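PDB 1QMJ: 16 kDa beta-galactoside-binding lectin from Gallus gallus, which binds beta-galactosides such as lactose as a homodimeric galectin and may take part in the regulation of differentiation. Local coordinates for residues A[14-26]-A[118-132]. Residues are numbered along the deposited sequence; the frame is centred on the assembly and turned at random.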
ATOM      1  N   GLU A  14      15.460  -3.523   5.571  1.00 45.55           N
ATOM      2  CA  GLU A  14      14.531  -3.093   4.514  1.00 45.10           C
ATOM      3  C   GLU A  14      14.049  -1.675   4.807  1.00 43.36           C
ATOM      4  O   GLU A  14      13.953  -1.259   5.970  1.00 44.88           O
ATOM      5  CB  GLU A  14      13.336  -4.035   4.451  1.00 46.85           C
ATOM      6  CG  GLU A  14      13.721  -5.444   4.003  1.00 50.79           C
ATOM      7  CD  GLU A  14      12.571  -6.437   4.130  1.00 54.71           C
ATOM      8  OE1 GLU A  14      11.402  -6.125   3.688  1.00 57.66           O
ATOM      9  OE2 GLU A  14      12.772  -7.587   4.678  1.00 57.19           O
ATOM     10  N   CYS A  15      13.755  -0.969   3.740  1.00 41.90           N
ATOM     11  CA  CYS A  15      13.297   0.420   3.818  1.00 41.25           C
ATOM     12  C   CYS A  15      11.884   0.561   3.240  1.00 39.15           C
ATOM     13  O   CYS A  15      11.573   0.023   2.170  1.00 37.42           O
ATOM     14  CB  CYS A  15      14.260   1.312   3.020  1.00 44.45           C
ATOM     15  SG  CYS A  15      13.672   3.068   2.843  1.00 54.00           S
ATOM     16  N   VAL A  16      11.073   1.287   3.986  1.00 35.92           N
ATOM     17  CA  VAL A  16       9.682   1.588   3.613  1.00 35.03           C
ATOM     18  C   VAL A  16       9.573   3.086   3.380  1.00 33.33           C
ATOM     19  O   VAL A  16       9.786   3.892   4.292  1.00 35.14           O
ATOM     20  CB  VAL A  16       8.718   1.181   4.732  1.00 34.74           C
ATOM     21  CG1 VAL A  16       7.276   1.624   4.462  1.00 34.76           C
ATOM     22  CG2 VAL A  16       8.651  -0.330   4.952  1.00 35.66           C
ATOM     23  N   LYS A  17       9.250   3.438   2.163  1.00 29.60           N
ATOM     24  CA  LYS A  17       9.131   4.845   1.781  1.00 29.13           C
ATOM     25  C   LYS A  17       7.692   5.228   1.480  1.00 28.20           C
ATOM     26  O   LYS A  17       7.021   4.601   0.650  1.00 28.24           O
ATOM     27  CB  LYS A  17       9.945   5.128   0.525  1.00 27.99           C
ATOM     28  CG  LYS A  17      11.439   4.873   0.694  1.00 35.71           C
ATOM     29  CD  LYS A  17      12.236   5.281  -0.543  1.00 42.82           C
ATOM     30  CE  LYS A  17      13.740   5.358  -0.296  1.00 47.18           C
ATOM     31  NZ  LYS A  17      14.429   6.229  -1.257  1.00 51.13           N
ATOM     32  N   VAL A  18       7.265   6.257   2.173  1.00 26.18           N
ATOM     33  CA  VAL A  18       5.928   6.814   2.010  1.00 24.09           C
ATOM     34  C   VAL A  18       6.051   8.220   1.441  1.00 27.38           C
ATOM     35  O   VAL A  18       6.605   9.121   2.083  1.00 28.34           O
ATOM     36  CB  VAL A  18       5.193   6.890   3.351  1.00 22.52           C
ATOM     37  CG1 VAL A  18       3.809   7.539   3.228  1.00 24.35           C
ATOM     38  CG2 VAL A  18       4.953   5.521   3.986  1.00 20.30           C
ATOM     39  N   LYS A  19       5.537   8.367   0.245  1.00 28.07           N
ATOM     40  CA  LYS A  19       5.542   9.651  -0.461  1.00 26.30           C
ATOM     41  C   LYS A  19       4.128  10.206  -0.469  1.00 27.15           C
ATOM     42  O   LYS A  19       3.153   9.466  -0.637  1.00 26.58           O
ATOM     43  CB  LYS A  19       6.013   9.470  -1.905  1.00 31.75           C
ATOM     44  CG  LYS A  19       7.313   8.679  -2.028  1.00 40.14           C
ATOM     45  CD  LYS A  19       7.790   8.549  -3.477  1.00 47.59           C
ATOM     46  CE  LYS A  19       8.367   9.853  -4.039  1.00 49.28           C
ATOM     47  NZ  LYS A  19       7.339  10.872  -4.304  1.00 52.82           N
ATOM     48  N   GLY A  20       4.032  11.500  -0.283  1.00 26.12           N
ATOM     49  CA  GLY A  20       2.732  12.171  -0.263  1.00 25.61           C
ATOM     50  C   GLY A  20       2.899  13.677  -0.154  1.00 26.28           C
ATOM     51  O   GLY A  20       4.008  14.213  -0.292  1.00 24.94           O
ATOM     52  N   LYS A  21       1.778  14.307   0.092  1.00 28.16           N
ATOM     53  CA  LYS A  21       1.704  15.753   0.228  1.00 32.09           C
ATOM     54  C   LYS A  21       0.904  16.129   1.467  1.00 31.27           C
ATOM     55  O   LYS A  21      -0.201  15.617   1.697  1.00 32.80           O
ATOM     56  CB  LYS A  21       1.012  16.355  -1.001  1.00 38.32           C
ATOM     57  CG  LYS A  21       0.866  17.877  -0.923  1.00 44.07           C
ATOM     58  CD  LYS A  21      -0.510  18.372  -1.373  1.00 48.03           C
ATOM     59  CE  LYS A  21      -0.690  19.881  -1.194  1.00 50.65           C
ATOM     60  NZ  LYS A  21       0.271  20.671  -1.976  1.00 55.45           N
ATOM     61  N   ILE A  22       1.496  17.016   2.237  1.00 29.76           N
ATOM     62  CA  ILE A  22       0.868  17.543   3.445  1.00 33.80           C
ATOM     63  C   ILE A  22      -0.139  18.602   2.996  1.00 35.74           C
ATOM     64  O   ILE A  22       0.201  19.510   2.229  1.00 36.54           O
ATOM     65  CB  ILE A  22       1.931  18.173   4.362  1.00 31.27           C
ATOM     66  CG1 ILE A  22       3.072  17.214   4.721  1.00 30.67           C
ATOM     67  CG2 ILE A  22       1.360  18.651   5.698  1.00 32.48           C
ATOM     68  CD1 ILE A  22       4.276  17.926   5.347  1.00 27.36           C
ATOM     69  N   LEU A  23      -1.363  18.470   3.471  1.00 38.12           N
ATOM     70  CA  LEU A  23      -2.449  19.412   3.112  1.00 40.27           C
ATOM     71  C   LEU A  23      -2.084  20.833   3.572  1.00 43.44           C
ATOM     72  O   LEU A  23      -1.415  21.022   4.594  1.00 44.19           O
ATOM     73  CB  LEU A  23      -3.755  18.991   3.770  1.00 41.71           C
ATOM     74  CG  LEU A  23      -4.229  17.604   3.327  1.00 44.51           C
ATOM     75  CD1 LEU A  23      -5.694  17.342   3.669  1.00 47.15           C
ATOM     76  CD2 LEU A  23      -4.108  17.377   1.816  1.00 44.78           C
ATOM     77  N   SER A  24      -2.545  21.791   2.788  1.00 46.48           N
ATOM     78  CA  SER A  24      -2.283  23.230   3.016  1.00 48.52           C
ATOM     79  C   SER A  24      -3.043  23.795   4.237  1.00 47.43           C
ATOM     80  O   SER A  24      -3.181  25.016   4.396  1.00 51.10           O
ATOM     81  CB  SER A  24      -2.708  24.036   1.789  1.00 48.94           C
ATOM     82  OG  SER A  24      -1.865  23.721   0.692  1.00 55.52           O
ATOM     83  N   ASP A  25      -3.519  22.906   5.079  1.00 44.04           N
ATOM     84  CA  ASP A  25      -4.258  23.291   6.305  1.00 43.30           C
ATOM     85  C   ASP A  25      -4.228  22.136   7.292  1.00 38.56           C
ATOM     86  O   ASP A  25      -5.155  21.952   8.093  1.00 37.95           O
ATOM     87  CB  ASP A  25      -5.709  23.623   5.968  1.00 48.23           C
ATOM     88  CG  ASP A  25      -6.308  22.673   4.935  1.00 52.98           C
ATOM     89  OD1 ASP A  25      -5.968  22.778   3.696  1.00 57.41           O
ATOM     90  OD2 ASP A  25      -7.150  21.770   5.304  1.00 57.99           O
ATOM     91  N   ALA A  26      -3.153  21.406   7.191  1.00 36.80           N
ATOM     92  CA  ALA A  26      -2.906  20.229   8.011  1.00 34.32           C
ATOM     93  C   ALA A  26      -2.751  20.583   9.490  1.00 34.44           C
ATOM     94  O   ALA A  26      -1.977  21.481   9.857  1.00 35.47           O
ATOM     95  CB  ALA A  26      -1.616  19.541   7.559  1.00 29.00           C
ATOM     96  N   LEU A 118       1.041  -1.080   8.466  1.00 20.98           N
ATOM     97  CA  LEU A 118       1.417   0.296   8.152  1.00 19.01           C
ATOM     98  C   LEU A 118       0.116   1.043   7.918  1.00 18.70           C
ATOM     99  O   LEU A 118      -0.769   0.537   7.243  1.00 20.39           O
ATOM    100  CB  LEU A 118       2.282   0.349   6.879  1.00 21.09           C
ATOM    101  CG  LEU A 118       2.679   1.705   6.257  1.00 25.97           C
ATOM    102  CD1 LEU A 118       3.548   2.511   7.196  1.00 27.70           C
ATOM    103  CD2 LEU A 118       3.429   1.484   4.960  1.00 27.74           C
ATOM    104  N   ALA A 119      -0.027   2.217   8.513  1.00 19.08           N
ATOM    105  CA  ALA A 119      -1.226   3.017   8.317  1.00 18.05           C
ATOM    106  C   ALA A 119      -0.863   4.490   8.294  1.00 19.33           C
ATOM    107  O   ALA A 119      -0.008   4.938   9.057  1.00 19.11           O
ATOM    108  CB  ALA A 119      -2.233   2.742   9.411  1.00 21.04           C
ATOM    109  N   VAL A 120      -1.463   5.231   7.373  1.00 21.76           N
ATOM    110  CA  VAL A 120      -1.219   6.666   7.258  1.00 24.22           C
ATOM    111  C   VAL A 120      -2.541   7.342   7.570  1.00 27.95           C
ATOM    112  O   VAL A 120      -3.564   6.980   6.996  1.00 30.85           O
ATOM    113  CB  VAL A 120      -0.766   7.070   5.832  1.00 24.30           C
ATOM    114  CG1 VAL A 120      -0.574   8.576   5.755  1.00 22.39           C
ATOM    115  CG2 VAL A 120       0.532   6.351   5.456  1.00 20.69           C
ATOM    116  N   GLU A 121      -2.531   8.286   8.506  1.00 30.17           N
ATOM    117  CA  GLU A 121      -3.749   8.998   8.884  1.00 31.69           C
ATOM    118  C   GLU A 121      -3.530  10.505   9.008  1.00 29.91           C
ATOM    119  O   GLU A 121      -2.395  10.995   8.985  1.00 27.89           O
ATOM    120  CB  GLU A 121      -4.335   8.424  10.183  1.00 34.33           C
ATOM    121  CG  GLU A 121      -3.407   8.492  11.383  1.00 44.79           C
ATOM    122  CD  GLU A 121      -3.997   7.841  12.628  1.00 52.66           C
ATOM    123  OE1 GLU A 121      -4.411   6.660  12.551  1.00 56.22           O
ATOM    124  OE2 GLU A 121      -4.034   8.507  13.688  1.00 55.77           O
ATOM    125  N   GLY A 122      -4.631  11.237   9.125  1.00 27.13           N
ATOM    126  CA  GLY A 122      -4.548  12.677   9.246  1.00 30.25           C
ATOM    127  C   GLY A 122      -4.545  13.406   7.916  1.00 32.82           C
ATOM    128  O   GLY A 122      -4.986  12.886   6.884  1.00 34.19           O
ATOM    129  N   ASP A 123      -4.023  14.624   7.946  1.00 34.53           N
ATOM    130  CA  ASP A 123      -3.975  15.479   6.774  1.00 32.63           C
ATOM    131  C   ASP A 123      -2.754  15.255   5.902  1.00 32.88           C
ATOM    132  O   ASP A 123      -1.912  16.146   5.743  1.00 31.19           O
ATOM    133  CB  ASP A 123      -4.073  16.937   7.210  1.00 35.36           C
ATOM    134  CG  ASP A 123      -5.288  17.194   8.078  1.00 37.69           C
ATOM    135  OD1 ASP A 123      -6.410  16.862   7.643  1.00 40.62           O
ATOM    136  OD2 ASP A 123      -5.120  17.698   9.206  1.00 38.72           O
ATOM    137  N   PHE A 124      -2.674  14.057   5.332  1.00 32.42           N
ATOM    138  CA  PHE A 124      -1.579  13.684   4.448  1.00 30.34           C
ATOM    139  C   PHE A 124      -2.207  12.976   3.257  1.00 30.15           C
ATOM    140  O   PHE A 124      -3.157  12.201   3.412  1.00 29.68           O
ATOM    141  CB  PHE A 124      -0.601  12.743   5.164  1.00 25.03           C
ATOM    142  CG  PHE A 124       0.704  12.530   4.433  1.00 23.12           C
ATOM    143  CD1 PHE A 124       1.642  13.551   4.335  1.00 21.43           C
ATOM    144  CD2 PHE A 124       1.012  11.291   3.878  1.00 24.48           C
ATOM    145  CE1 PHE A 124       2.864  13.349   3.704  1.00 19.68           C
ATOM    146  CE2 PHE A 124       2.239  11.079   3.241  1.00 23.98           C
ATOM    147  CZ  PHE A 124       3.164  12.112   3.158  1.00 22.96           C
ATOM    148  N   LYS A 125      -1.723  13.293   2.065  1.00 31.22           N
ATOM    149  CA  LYS A 125      -2.224  12.669   0.854  1.00 31.34           C
ATOM    150  C   LYS A 125      -1.128  11.748   0.309  1.00 28.48           C
ATOM    151  O   LYS A 125      -0.087  12.208  -0.155  1.00 25.52           O
ATOM    152  CB  LYS A 125      -2.599  13.732  -0.182  1.00 33.82           C
ATOM    153  CG  LYS A 125      -3.302  13.180  -1.401  1.00 38.67           C
ATOM    154  CD  LYS A 125      -3.290  14.179  -2.548  1.00 46.20           C
ATOM    155  CE  LYS A 125      -1.877  14.412  -3.082  1.00 48.21           C
ATOM    156  NZ  LYS A 125      -1.255  13.175  -3.653  1.00 48.19           N
ATOM    157  N   VAL A 126      -1.345  10.444   0.443  1.00 28.14           N
ATOM    158  CA  VAL A 126      -0.396   9.446  -0.026  1.00 28.74           C
ATOM    159  C   VAL A 126      -0.387   9.416  -1.557  1.00 28.71           C
ATOM    160  O   VAL A 126      -1.437   9.456  -2.210  1.00 27.85           O
ATOM    161  CB  VAL A 126      -0.745   8.034   0.516  1.00 29.18           C
ATOM    162  CG1 VAL A 126       0.328   7.023   0.120  1.00 29.34           C
ATOM    163  CG2 VAL A 126      -0.900   8.074   2.022  1.00 29.17           C
ATOM    164  N   LYS A 127       0.807   9.351  -2.116  1.00 26.77           N
ATOM    165  CA  LYS A 127       0.978   9.315  -3.553  1.00 28.93           C
ATOM    166  C   LYS A 127       1.661   8.014  -3.956  1.00 25.57           C
ATOM    167  O   LYS A 127       1.463   7.527  -5.062  1.00 24.25           O
ATOM    168  CB  LYS A 127       1.824  10.511  -4.003  1.00 31.46           C
ATOM    169  CG  LYS A 127       1.185  11.363  -5.083  1.00 41.01           C
ATOM    170  CD  LYS A 127       1.120  10.637  -6.419  1.00 47.12           C
ATOM    171  CE  LYS A 127       0.545  11.536  -7.506  1.00 52.33           C
ATOM    172  NZ  LYS A 127      -0.829  12.014  -7.164  1.00 56.18           N
ATOM    173  N   ALA A 128       2.451   7.445  -3.051  1.00 22.93           N
ATOM    174  CA  ALA A 128       3.163   6.209  -3.342  1.00 23.68           C
ATOM    175  C   ALA A 128       3.783   5.579  -2.102  1.00 26.08           C
ATOM    176  O   ALA A 128       4.145   6.284  -1.158  1.00 26.99           O
ATOM    177  CB  ALA A 128       4.253   6.484  -4.372  1.00 26.52           C
ATOM    178  N   ILE A 129       3.871   4.249  -2.107  1.00 25.57           N
ATOM    179  CA  ILE A 129       4.480   3.469  -1.030  1.00 25.71           C
ATOM    180  C   ILE A 129       5.474   2.540  -1.726  1.00 28.13           C
ATOM    181  O   ILE A 129       5.091   1.758  -2.599  1.00 26.97           O
ATOM    182  CB  ILE A 129       3.446   2.624  -0.238  1.00 26.43           C
ATOM    183  CG1 ILE A 129       2.436   3.553   0.445  1.00 28.83           C
ATOM    184  CG2 ILE A 129       4.155   1.737   0.789  1.00 24.17           C
ATOM    185  CD1 ILE A 129       1.822   3.001   1.714  1.00 33.04           C
ATOM    186  N   LYS A 130       6.750   2.670  -1.379  1.00 28.66           N
ATOM    187  CA  LYS A 130       7.804   1.865  -1.990  1.00 30.44           C
ATOM    188  C   LYS A 130       8.499   0.973  -0.975  1.00 29.12           C
ATOM    189  O   LYS A 130       8.615   1.331   0.194  1.00 29.62           O
ATOM    190  CB  LYS A 130       8.852   2.773  -2.638  1.00 32.31           C
ATOM    191  CG  LYS A 130       8.315   3.727  -3.687  1.00 40.44           C
ATOM    192  CD  LYS A 130       9.440   4.588  -4.239  1.00 46.57           C
ATOM    193  CE  LYS A 130       8.940   5.608  -5.249  1.00 48.66           C
ATOM    194  NZ  LYS A 130      10.057   6.470  -5.738  1.00 52.01           N
ATOM    195  N   PHE A 131       8.997  -0.169  -1.439  1.00 28.38           N
ATOM    196  CA  PHE A 131       9.704  -1.112  -0.582  1.00 31.96           C
ATOM    197  C   PHE A 131      11.110  -1.320  -1.141  1.00 35.93           C
ATOM    198  O   PHE A 131      11.299  -1.423  -2.357  1.00 37.26           O
ATOM    199  CB  PHE A 131       8.938  -2.435  -0.500  1.00 32.08           C
ATOM    200  CG  PHE A 131       7.492  -2.268  -0.120  1.00 32.89           C
ATOM    201  CD1 PHE A 131       7.118  -2.167   1.218  1.00 30.30           C
ATOM    202  CD2 PHE A 131       6.507  -2.154  -1.104  1.00 32.07           C
ATOM    203  CE1 PHE A 131       5.785  -1.951   1.573  1.00 28.23           C
ATOM    204  CE2 PHE A 131       5.176  -1.939  -0.761  1.00 30.13           C
ATOM    205  CZ  PHE A 131       4.814  -1.836   0.584  1.00 29.58           C
ATOM    206  N   SER A 132      12.101  -1.310  -0.256  1.00 41.50           N
ATOM    207  CA  SER A 132      13.497  -1.478  -0.643  1.00 44.91           C
ATOM    208  C   SER A 132      14.230  -2.359   0.367  1.00 46.21           C
ATOM    209  O   SER A 132      15.477  -2.340   0.387  1.00 48.42           O
ATOM    210  CB  SER A 132      14.172  -0.108  -0.736  1.00 46.39           C
ATOM    211  OG  SER A 132      13.396   0.783  -1.521  1.00 52.49           O
ATOM    212  OXT SER A 132      13.545  -3.079   1.124  1.00 49.84           O
TER
HETATM  213  O   HOH W   1      10.515  -3.826   2.400  1.00 39.14           O
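Lys19 pairs with both Lys127 and Ala128, and its carbonyl offers a worked example of how two antiparallel strands absorb an extra residue. Lys19 O accepts Lys127 N at 2.8 Å. Ala128 N reaches Lys19 O from the same face of the carbonyl plane, at 3.2 Å. This classic beta bulge moves the register of strands 16-22 and 124-131 by one. On the face that carries Lys17, Lys19 and Lys130, the bent Lys19 chain crosses Lys130 obliquely through its methylenes, with Lys19 NZ 5.4 Å from Lys130 NZ.

On the opposite face, the ring of Phe124 reaches back over the partner strand, CG anti to the backbone N (chi1 -168°). Lys21 N sits over one ring face near the rim, and Ile22 CG1 meets the ring edge in plane. Phe29 stacks on the same ring, and Val18 CG1 touches Phe124 CE2 at 3.9 Å.

Where strand 16-22 ends, Asp123, centre of an inverse gamma turn, crosses Leu23 at about a right angle, Leu23 CD1 lying 3.9 Å from Asp123 CB. Leu23 N bonds to Asp123 O (3.3 Å) from above the carbonyl plane. Asp123 CB also packs against Ala26 CB (3.6 Å), while its OD2 accepts Lys27 N. Strand 118-122 lies across the core, Leu118 CD2 meeting Val16 CG1. Two antiparallel sheets thus enclose apolar side chains in the galectin beta-sandwich, and residues 128-130 pair with the second subunit, continuing one sheet across the homodimer.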